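Local coordinates for protein M32 carboxypeptidase (Chitinophagaceae bacterium, PDB 7A03) that probably acts as a metal-dependent carboxypeptidase of the M32 family, trimming amino acids one at a time from the C-terminal ends of peptides, at residues A[210-213]-A[214-218]; A[217-220]-A[221-224]. All blocks are in the same frame, centred on the assembly; numbering follows the deposited sequence.

Contact 1. Residues A[210-213]-A[214-218]; sequences KQWQ and LGIDL
Gln213 reaches one turn up its helix to Asp217, and Trp212 does the same to Ile216. The glutamine CG lies anti to the backbone N (chi1 -170°) and the chain then bends at chi2, which carries the amide forward along the helix surface until Gln213 NE2 donates to Asp217 OD1 at 3.0 Å. The acceptor lies in the plane of the amide, whereas the amide nitrogen arrives from above the carboxylate plane, the two flat groups being turned 55° from each other. With an alanine in place of Asp217, the Gln213 amide would probably lose this acceptor and be free to turn. Ile216 lies beside this bond: its CG2 comes to 3.8 Å from Gln213 NE2, while CG1 sits over one face of the Trp212 indole. That CH-pi contact measures 4.1 Å from Ile216 CG1 to the centroid of the five-membered ring of Trp212. Both side chains also touch Gln231 of strand 229-233. Leu214 N donates to Lys210 O at 2.9 Å, and the leucine side chain turns to another side, against Phe258 and Thr262 of helix 258-277 and Ile321 of helix 311-324. Beneath the side chains Ile216 N donates to Trp212 O at 3.1 Å and Asp217 N to Gln213 O at 2.9 Å, the i to i+4 ladder of an alpha helix, here helix 208-222 of the largely helical M32 fold.

Contact 2. Residues A[217-220]-A[221-224]; sequences DLLR and QMGY. With GOL (glycerol), chain D.
Tyr224 and Leu219 are brought together by their first torsions: the tyrosine CG stands anti to its own N (chi1 -176°), the leucine CG anti to its carbonyl carbon (chi1 -72°), and the two side chains run side by side in the same direction. Between them the backbone closes helix 208-222 with a Schellman motif. Gly223 leaves the helix with positive phi (118°), a backbone setting in which any side chain would collide with the Met222 carbonyl oxygen, and the chain folds back so that Tyr224 N donates to Leu219 O at 3.0 Å. Gly223 N adds weak bonds to Leu219 O and Arg220 O. Leu219 CB packs on the Tyr224 ring obliquely, 3.9 Å from CD2 of that ring. The phenol end of Tyr224 is fixed elsewhere, its OH hydrogen-bonded to Val247 O, with Arg230 O also close by, which ties the helix end to strand 247-251 of the small sheet. On another side of the same turn, Gln221 extends beyond CG past the Asp217 carbonyl, Gln221 CG 3.2 Å from Asp217 O, and carries its amide to a glycerol, probably taken up from the crystallisation liquor. There Gln221 NE2 gives a nearly straight bond to glycerol O3, 3.0 Å long, and Gln221 OE1 accepts from Gln317 NE2. Glycerol O2 donates to Asp217 OD2 at 2.9 Å. Finally, a water bridges the two sides of the cap, donating to Arg220 O at 2.9 Å and to Tyr224 O at 2.8 Å.

How the contacts relate
Contacts 1 and 2 are overlapping lengths of one run, helix 208-222 and the turn that ends it, their centres 9 Å apart, sharing Asp217 and Leu218. The two carboxylate oxygens of Asp217 divide the work: OD1 belongs to the bridge within contact 1, OD2 to the glycerol of contact 2, a ligand also held by Gln317 and Arg320 of helix 311-324. Leu218 touches Thr262 and Gln317. Contact 1 covers the first and middle turns, contact 2 the C-terminal end. Helix 258-277, packing against both, carries His267, Glu268 and His271, an HExxH pattern consistent with the zinc-binding motif of such peptidases, though no metal is bound here; the Leu219 side chain comes close but makes no contact.

Contact 1. Residues A[210-213]-A[214-218]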
ATOM      1  N   LYS A 210     -19.939 -19.116  -4.920  1.00 17.78           N
ATOM      2  CA  LYS A 210     -20.296 -18.075  -5.878  1.00 13.99           C
ATOM      3  C   LYS A 210     -19.407 -16.846  -5.711  1.00 12.92           C
ATOM      4  O   LYS A 210     -18.947 -16.272  -6.701  1.00 14.62           O
ATOM      5  CB  LYS A 210     -21.769 -17.696  -5.727  1.00 14.39           C
ATOM      6  CG  LYS A 210     -22.763 -18.717  -6.299  1.00 23.62           C
ATOM      7  CD  LYS A 210     -24.188 -18.327  -5.906  1.00 26.60           C
ATOM      8  CE  LYS A 210     -25.221 -18.932  -6.833  1.00 39.64           C
ATOM      9  NZ  LYS A 210     -24.885 -20.338  -7.182  1.00 46.66           N
ATOM     10  N   GLN A 211     -19.129 -16.440  -4.473  1.00 13.96           N
ATOM     11  CA  GLN A 211     -18.199 -15.326  -4.284  1.00 16.36           C
ATOM     12  C   GLN A 211     -16.822 -15.653  -4.855  1.00 14.91           C
ATOM     13  O   GLN A 211     -16.194 -14.819  -5.527  1.00 12.93           O
ATOM     14  CB  GLN A 211     -18.092 -14.947  -2.809  1.00 13.56           C
ATOM     15  CG  GLN A 211     -19.337 -14.301  -2.242  1.00 15.74           C
ATOM     16  CD  GLN A 211     -19.039 -13.579  -0.964  1.00 16.13           C
ATOM     17  OE1 GLN A 211     -18.290 -12.604  -0.960  1.00 15.67           O
ATOM     18  NE2 GLN A 211     -19.595 -14.053   0.137  1.00 16.98           N
ATOM     19  N   TRP A 212     -16.320 -16.857  -4.573  1.00 13.25           N
ATOM     20  CA  TRP A 212     -14.992 -17.226  -5.054  1.00 13.82           C
ATOM     21  C   TRP A 212     -14.910 -17.089  -6.567  1.00 13.26           C
ATOM     22  O   TRP A 212     -13.984 -16.449  -7.105  1.00 15.08           O
ATOM     23  CB  TRP A 212     -14.663 -18.655  -4.629  1.00 16.67           C
ATOM     24  CG  TRP A 212     -13.406 -19.144  -5.247  1.00 17.80           C
ATOM     25  CD1 TRP A 212     -13.294 -19.906  -6.365  1.00 19.07           C
ATOM     26  CD2 TRP A 212     -12.065 -18.902  -4.789  1.00 16.69           C
ATOM     27  NE1 TRP A 212     -11.971 -20.159  -6.640  1.00 19.71           N
ATOM     28  CE2 TRP A 212     -11.194 -19.539  -5.699  1.00 16.44           C
ATOM     29  CE3 TRP A 212     -11.517 -18.186  -3.718  1.00 16.63           C
ATOM     30  CZ2 TRP A 212      -9.801 -19.522  -5.546  1.00 15.46           C
ATOM     31  CZ3 TRP A 212     -10.122 -18.168  -3.564  1.00 17.96           C
ATOM     32  CH2 TRP A 212      -9.286 -18.820  -4.482  1.00 15.80           C
ATOM     33  N   GLN A 213     -15.897 -17.664  -7.274  1.00 14.10           N
ATOM     34  CA  GLN A 213     -15.863 -17.619  -8.730  1.00 14.32           C
ATOM     35  C   GLN A 213     -16.056 -16.200  -9.252  1.00 13.52           C
ATOM     36  O   GLN A 213     -15.476 -15.844 -10.284  1.00 16.62           O
ATOM     37  CB  GLN A 213     -16.889 -18.585  -9.322  1.00 19.91           C
ATOM     38  CG  GLN A 213     -16.752 -18.782 -10.828  1.00 17.07           C
ATOM     39  CD  GLN A 213     -15.392 -19.298 -11.220  1.00 22.73           C
ATOM     40  OE1 GLN A 213     -14.937 -20.322 -10.707  1.00 31.24           O
ATOM     41  NE2 GLN A 213     -14.718 -18.582 -12.113  1.00 21.84           N
ATOM     42  N   LEU A 214     -16.846 -15.386  -8.548  1.00 14.89           N
ATOM     43  CA  LEU A 214     -17.026 -13.991  -8.937  1.00 15.29           C
ATOM     44  C   LEU A 214     -15.694 -13.257  -8.943  1.00 11.70           C
ATOM     45  O   LEU A 214     -15.372 -12.526  -9.893  1.00 11.83           O
ATOM     46  CB  LEU A 214     -17.998 -13.315  -7.967  1.00 12.83           C
ATOM     47  CG  LEU A 214     -18.086 -11.786  -8.040  1.00 15.96           C
ATOM     48  CD1 LEU A 214     -18.554 -11.370  -9.418  1.00 15.55           C
ATOM     49  CD2 LEU A 214     -19.033 -11.268  -6.975  1.00 14.11           C
ATOM     50  N   GLY A 215     -14.905 -13.447  -7.881  1.00 11.86           N
ATOM     51  CA  GLY A 215     -13.610 -12.776  -7.810  1.00 12.27           C
ATOM     52  C   GLY A 215     -12.652 -13.243  -8.889  1.00 13.54           C
ATOM     53  O   GLY A 215     -11.943 -12.434  -9.507  1.00 15.20           O
ATOM     54  N   ILE A 216     -12.610 -14.559  -9.131  1.00 13.40           N
ATOM     55  CA  ILE A 216     -11.799 -15.074 -10.239  1.00 14.22           C
ATOM     56  C   ILE A 216     -12.213 -14.433 -11.570  1.00 13.57           C
ATOM     57  O   ILE A 216     -11.365 -14.036 -12.386  1.00 14.64           O
ATOM     58  CB  ILE A 216     -11.891 -16.610 -10.295  1.00 16.20           C
ATOM     59  CG1 ILE A 216     -11.324 -17.249  -9.012  1.00 18.16           C
ATOM     60  CG2 ILE A 216     -11.230 -17.120 -11.569  1.00 16.35           C
ATOM     61  CD1 ILE A 216      -9.816 -17.146  -8.891  1.00 21.50           C
ATOM     62  N   ASP A 217     -13.525 -14.360 -11.823  1.00 13.21           N
ATOM     63  CA  ASP A 217     -14.026 -13.776 -13.063  1.00 13.61           C
ATOM     64  C   ASP A 217     -13.624 -12.311 -13.184  1.00 13.82           C
ATOM     65  O   ASP A 217     -13.190 -11.862 -14.250  1.00 15.65           O
ATOM     66  CB  ASP A 217     -15.547 -13.880 -13.088  1.00 16.59           C
ATOM     67  CG  ASP A 217     -16.046 -15.260 -13.453  1.00 19.31           C
ATOM     68  OD1 ASP A 217     -15.226 -16.161 -13.723  1.00 19.33           O
ATOM     69  OD2 ASP A 217     -17.285 -15.428 -13.474  1.00 21.71           O
ATOM     70  N   LEU A 218     -13.767 -11.552 -12.101  1.00 13.81           N
ATOM     71  CA  LEU A 218     -13.398 -10.140 -12.146  1.00 12.26           C
ATOM     72  C   LEU A 218     -11.910  -9.967 -12.420  1.00 12.00           C
ATOM     73  O   LEU A 218     -11.517  -9.120 -13.228  1.00 13.26           O
ATOM     74  CB  LEU A 218     -13.798  -9.462 -10.840  1.00 13.57           C
ATOM     75  CG  LEU A 218     -15.307  -9.327 -10.665  1.00 12.77           C
ATOM     76  CD1 LEU A 218     -15.605  -8.810  -9.272  1.00 14.52           C
ATOM     77  CD2 LEU A 218     -15.880  -8.399 -11.744  1.00 16.44           C
TER

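Contact 2. Residues A[217-220]-A[221-224]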
ATOM      1  N   ASP A 217     -13.525 -14.360 -11.823  1.00 13.21           N
ATOM      2  CA  ASP A 217     -14.026 -13.776 -13.063  1.00 13.61           C
ATOM      3  C   ASP A 217     -13.624 -12.311 -13.184  1.00 13.82           C
ATOM      4  O   ASP A 217     -13.190 -11.862 -14.250  1.00 15.65           O
ATOM      5  CB  ASP A 217     -15.547 -13.880 -13.088  1.00 16.59           C
ATOM      6  CG  ASP A 217     -16.046 -15.260 -13.453  1.00 19.31           C
ATOM      7  OD1 ASP A 217     -15.226 -16.161 -13.723  1.00 19.33           O
ATOM      8  OD2 ASP A 217     -17.285 -15.428 -13.474  1.00 21.71           O
ATOM      9  N   LEU A 218     -13.767 -11.552 -12.101  1.00 13.81           N
ATOM     10  CA  LEU A 218     -13.398 -10.140 -12.146  1.00 12.26           C
ATOM     11  C   LEU A 218     -11.910  -9.967 -12.420  1.00 12.00           C
ATOM     12  O   LEU A 218     -11.517  -9.120 -13.228  1.00 13.26           O
ATOM     13  CB  LEU A 218     -13.798  -9.462 -10.840  1.00 13.57           C
ATOM     14  CG  LEU A 218     -15.307  -9.327 -10.665  1.00 12.77           C
ATOM     15  CD1 LEU A 218     -15.605  -8.810  -9.272  1.00 14.52           C
ATOM     16  CD2 LEU A 218     -15.880  -8.399 -11.744  1.00 16.44           C
ATOM     17  N   LEU A 219     -11.066 -10.771 -11.773  1.00 12.16           N
ATOM     18  CA  LEU A 219      -9.635 -10.689 -12.045  1.00 12.22           C
ATOM     19  C   LEU A 219      -9.325 -11.001 -13.507  1.00 13.43           C
ATOM     20  O   LEU A 219      -8.530 -10.296 -14.144  1.00 13.48           O
ATOM     21  CB  LEU A 219      -8.884 -11.656 -11.130  1.00 13.72           C
ATOM     22  CG  LEU A 219      -8.815 -11.252  -9.647  1.00 12.50           C
ATOM     23  CD1 LEU A 219      -8.374 -12.455  -8.803  1.00 12.94           C
ATOM     24  CD2 LEU A 219      -7.862 -10.074  -9.516  1.00 13.64           C
ATOM     25  N   ARG A 220      -9.962 -12.038 -14.060  1.00 14.35           N
ATOM     26  CA  ARG A 220      -9.786 -12.345 -15.475  1.00 16.69           C
ATOM     27  C   ARG A 220     -10.187 -11.152 -16.337  1.00 12.23           C
ATOM     28  O   ARG A 220      -9.450 -10.741 -17.243  1.00 13.92           O
ATOM     29  CB  ARG A 220     -10.640 -13.568 -15.828  1.00 17.94           C
ATOM     30  CG  ARG A 220     -10.158 -14.336 -17.044  1.00 35.28           C
ATOM     31  CD  ARG A 220      -9.500 -15.641 -16.621  1.00 46.27           C
ATOM     32  NE  ARG A 220     -10.409 -16.492 -15.859  1.00 48.99           N
ATOM     33  CZ  ARG A 220     -10.090 -17.701 -15.404  1.00 49.51           C
ATOM     34  NH1 ARG A 220      -8.883 -18.197 -15.637  1.00 46.35           N
ATOM     35  NH2 ARG A 220     -10.977 -18.414 -14.720  1.00 46.57           N
ATOM     36  N   GLN A 221     -11.349 -10.567 -16.050  1.00 14.14           N
ATOM     37  CA  GLN A 221     -11.831  -9.455 -16.862  1.00 13.79           C
ATOM     38  C   GLN A 221     -10.917  -8.242 -16.757  1.00 13.76           C
ATOM     39  O   GLN A 221     -10.772  -7.492 -17.731  1.00 15.06           O
ATOM     40  CB  GLN A 221     -13.255  -9.089 -16.460  1.00 13.53           C
ATOM     41  CG  GLN A 221     -14.283 -10.190 -16.745  1.00 15.28           C
ATOM     42  CD  GLN A 221     -15.626  -9.889 -16.106  1.00 14.93           C
ATOM     43  OE1 GLN A 221     -15.998  -8.724 -15.972  1.00 18.64           O
ATOM     44  NE2 GLN A 221     -16.351 -10.927 -15.706  1.00 17.20           N
ATOM     45  N   MET A 222     -10.285  -8.042 -15.593  1.00 14.31           N
ATOM     46  CA  MET A 222      -9.348  -6.929 -15.434  1.00 13.74           C
ATOM     47  C   MET A 222      -8.097  -7.123 -16.276  1.00 14.42           C
ATOM     48  O   MET A 222      -7.453  -6.140 -16.661  1.00 15.37           O
ATOM     49  CB  MET A 222      -8.947  -6.768 -13.966  1.00 13.34           C
ATOM     50  CG  MET A 222     -10.040  -6.181 -13.075  1.00 14.17           C
ATOM     51  SD  MET A 222      -9.718  -6.468 -11.327  1.00 14.60           S
ATOM     52  CE  MET A 222      -8.267  -5.439 -11.036  1.00 12.88           C
ATOM     53  N   GLY A 223      -7.734  -8.376 -16.564  1.00 13.96           N
ATOM     54  CA  GLY A 223      -6.536  -8.663 -17.340  1.00 14.43           C
ATOM     55  C   GLY A 223      -5.485  -9.463 -16.584  1.00 11.75           C
ATOM     56  O   GLY A 223      -4.361  -9.597 -17.070  1.00 14.30           O
ATOM     57  N   TYR A 224      -5.819  -9.978 -15.404  1.00 13.17           N
ATOM     58  CA  TYR A 224      -4.869 -10.785 -14.645  1.00 10.85           C
ATOM     59  C   TYR A 224      -4.581 -12.077 -15.403  1.00 16.12           C
ATOM     60  O   TYR A 224      -5.502 -12.776 -15.843  1.00 17.25           O
ATOM     61  CB  TYR A 224      -5.492 -11.095 -13.289  1.00 14.51           C
ATOM     62  CG  TYR A 224      -4.634 -11.847 -12.281  1.00 12.11           C
ATOM     63  CD1 TYR A 224      -3.298 -11.544 -12.101  1.00 13.37           C
ATOM     64  CD2 TYR A 224      -5.201 -12.837 -11.486  1.00 14.03           C
ATOM     65  CE1 TYR A 224      -2.536 -12.235 -11.151  1.00 13.49           C
ATOM     66  CE2 TYR A 224      -4.458 -13.517 -10.545  1.00 15.08           C
ATOM     67  CZ  TYR A 224      -3.130 -13.212 -10.394  1.00 12.14           C
ATOM     68  OH  TYR A 224      -2.398 -13.891  -9.443  1.00 13.01           O
TER
HETATM   69  C1  GOL D 602     -20.517 -12.332 -13.051  1.00 17.87           C
HETATM   70  O1  GOL D 602     -20.958 -13.667 -12.887  1.00 21.80           O
HETATM   71  C2  GOL D 602     -18.970 -12.390 -13.156  1.00 19.83           C
HETATM   72  O2  GOL D 602     -18.527 -12.932 -14.362  1.00 20.31           O
HETATM   73  C3  GOL D 602     -18.481 -10.920 -12.947  1.00 19.50           C
HETATM   74  O3  GOL D 602     -18.758 -10.174 -14.095  1.00 17.38           O
HETATM   75  O   HOH W   1      -7.121 -12.329 -18.080  1.00 20.79           O